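Local structure of glycerophosphoryl diester phosphodiesterase (Agrobacterium tumefaciens str. C58, 3KS6) at residues Pro85-Leu88 and Glu89-Cys92. The protein belongs to the glycerophosphoryl diester phosphodiesterase family, has a TIM-barrel type of fold and carries a bound magnesium ion. Numbering follows the deposited sequence.
Sequences PMTL and EELC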
ATOM      1  N   PRO A  85      17.348   0.189  -4.670  1.00 22.91           N
ATOM      2  CA  PRO A  85      15.976  -0.253  -4.884  1.00 23.32           C
ATOM      3  C   PRO A  85      15.846  -1.760  -5.089  1.00 23.85           C
ATOM      4  O   PRO A  85      16.708  -2.382  -5.736  1.00 24.82           O
ATOM      5  CB  PRO A  85      15.545   0.495  -6.150  1.00 24.88           C
ATOM      6  CG  PRO A  85      16.374   1.736  -6.149  1.00 23.94           C
ATOM      7  CD  PRO A  85      17.705   1.332  -5.534  1.00 23.31           C
HETATM    8  N   MSE A  86      14.784  -2.330  -4.534  1.00 22.44           N
HETATM    9  CA  MSE A  86      14.505  -3.773  -4.632  1.00 24.97           C
HETATM   10  C   MSE A  86      13.644  -4.144  -5.828  1.00 25.50           C
HETATM   11  O   MSE A  86      12.860  -3.322  -6.349  1.00 21.64           O
HETATM   12  CB  MSE A  86      13.757  -4.277  -3.393  1.00 23.22           C
HETATM   13  CG  MSE A  86      14.407  -4.004  -2.050  1.00 28.64           C
HETATM   14 SE   MSE A  86      13.498  -4.995  -0.631  0.75 30.16          SE
HETATM   15  CE  MSE A  86      14.178  -6.737  -0.855  1.00 33.13           C
ATOM     16  N   THR A  87      13.784  -5.407  -6.247  1.00 23.58           N
ATOM     17  CA  THR A  87      12.871  -6.014  -7.188  1.00 21.99           C
ATOM     18  C   THR A  87      11.748  -6.699  -6.401  1.00 21.66           C
ATOM     19  O   THR A  87      11.879  -6.971  -5.196  1.00 20.16           O
ATOM     20  CB  THR A  87      13.564  -7.074  -8.095  1.00 20.72           C
ATOM     21  OG1 THR A  87      14.066  -8.139  -7.273  1.00 21.68           O
ATOM     22  CG2 THR A  87      14.674  -6.443  -8.930  1.00 24.18           C
ATOM     23  N   LEU A  88      10.633  -6.962  -7.077  1.00 21.27           N
ATOM     24  CA  LEU A  88       9.539  -7.690  -6.447  1.00 22.95           C
ATOM     25  C   LEU A  88      10.063  -9.058  -5.933  1.00 20.54           C
ATOM     26  O   LEU A  88       9.762  -9.477  -4.797  1.00 20.32           O
ATOM     27  CB  LEU A  88       8.357  -7.873  -7.426  1.00 24.18           C
ATOM     28  CG  LEU A  88       7.134  -8.677  -6.945  1.00 22.32           C
ATOM     29  CD1 LEU A  88       6.562  -8.152  -5.609  1.00 18.35           C
ATOM     30  CD2 LEU A  88       6.062  -8.738  -8.047  1.00 22.19           C
ATOM     31  N   GLU A  89      10.861  -9.748  -6.744  1.00 21.15           N
ATOM     32  CA  GLU A  89      11.398 -11.059  -6.359  1.00 24.38           C
ATOM     33  C   GLU A  89      12.178 -11.015  -5.047  1.00 22.77           C
ATOM     34  O   GLU A  89      12.046 -11.888  -4.158  1.00 21.96           O
ATOM     35  CB  GLU A  89      12.312 -11.600  -7.481  1.00 23.05           C
ATOM     36  CG  GLU A  89      13.042 -12.888  -7.079  1.00 32.12           C
ATOM     37  CD  GLU A  89      14.027 -13.422  -8.118  1.00 33.13           C
ATOM     38  OE1 GLU A  89      14.491 -12.652  -8.987  1.00 40.43           O
ATOM     39  OE2 GLU A  89      14.333 -14.635  -8.027  1.00 37.94           O
ATOM     40  N   GLU A  90      13.027 -10.008  -4.928  1.00 24.06           N
ATOM     41  CA  GLU A  90      13.822  -9.822  -3.713  1.00 23.97           C
ATOM     42  C   GLU A  90      12.921  -9.561  -2.507  1.00 22.38           C
ATOM     43  O   GLU A  90      13.178 -10.087  -1.419  1.00 21.75           O
ATOM     44  CB  GLU A  90      14.811  -8.689  -3.922  1.00 23.09           C
ATOM     45  CG  GLU A  90      15.919  -9.068  -4.906  1.00 21.37           C
ATOM     46  CD  GLU A  90      16.731  -7.862  -5.456  1.00 29.33           C
ATOM     47  OE1 GLU A  90      16.404  -6.687  -5.199  1.00 29.10           O
ATOM     48  OE2 GLU A  90      17.703  -8.120  -6.191  1.00 33.91           O
ATOM     49  N   LEU A  91      11.864  -8.757  -2.705  1.00 23.26           N
ATOM     50  CA  LEU A  91      10.861  -8.513  -1.656  1.00 22.24           C
ATOM     51  C   LEU A  91      10.165  -9.816  -1.260  1.00 21.10           C
ATOM     52  O   LEU A  91      10.010 -10.130  -0.077  1.00 21.59           O
ATOM     53  CB  LEU A  91       9.839  -7.440  -2.090  1.00 23.47           C
ATOM     54  CG  LEU A  91       8.748  -7.038  -1.074  1.00 22.96           C
ATOM     55  CD1 LEU A  91       9.300  -6.494   0.264  1.00 20.35           C
ATOM     56  CD2 LEU A  91       7.766  -6.065  -1.698  1.00 21.34           C
ATOM     57  N   CYS A  92       9.760 -10.592  -2.251  1.00 19.59           N
ATOM     58  CA  CYS A  92       9.081 -11.864  -1.988  1.00 21.22           C
ATOM     59  C   CYS A  92       9.959 -12.793  -1.141  1.00 23.31           C
ATOM     60  O   CYS A  92       9.498 -13.397  -0.179  1.00 23.20           O
ATOM     61  CB  CYS A  92       8.711 -12.541  -3.309  1.00 22.19           C
ATOM     62  SG  CYS A  92       7.343 -11.789  -4.178  1.00 22.58           S
TER
HETATM   63  O   HOH W   1      15.702  -9.937  -8.449  1.00 44.47           O
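Thr87 and Glu90 form a capping box at the start of helix 88-95, each side chain accepting from the other's backbone N. As N-cap, Thr87 holds OG1 between its own backbone N and carbonyl carbon (chi1 62°), from where it accepts Glu90 N at 3.2 Å. In return Thr87 N donates to Glu90 OE1 at 3.1 Å, a nearly straight bond that reaches the oxygen from above the carboxylate plane, 51° out of it. Glu90 reaches back because its CG lies beside its own N, anti to the carbonyl carbon (chi1 -70°), with the chain extended beyond; CG then passes Thr87 OG1 at only 3.1 Å. Glu90 OE1 has a second partner in Lys73, a salt bridge that probably favours the charged carboxylate. Behind the box the first helical bonds follow: Leu91 N to Thr87 O at 3.1 Å, and Cys92 N to Leu88 O at 2.8 Å. Packing is tight where the bent chain of the selenomethionine Met86 brings CE to 3.5 Å from the carbonyl carbon of Glu90; on another buried face Leu88 CD1 touches Cys92 SG more lightly, at 4.0 Å. The solvent side is looser: Glu89 extends outward, and a water joins its OE1 to Thr87 OG1, 2.7 Å from the latter. In the fold, this corner leads from the short, weakly bonded strand 86-87, paired antiparallel with strand 46-48, into helix 88-95; Leu88 rests on Ile46 and Leu91 on Val48, Met86 and Leu91 pack against Phe23 of helix 20-27, and Thr87 meets Leu69 of helix 69-74.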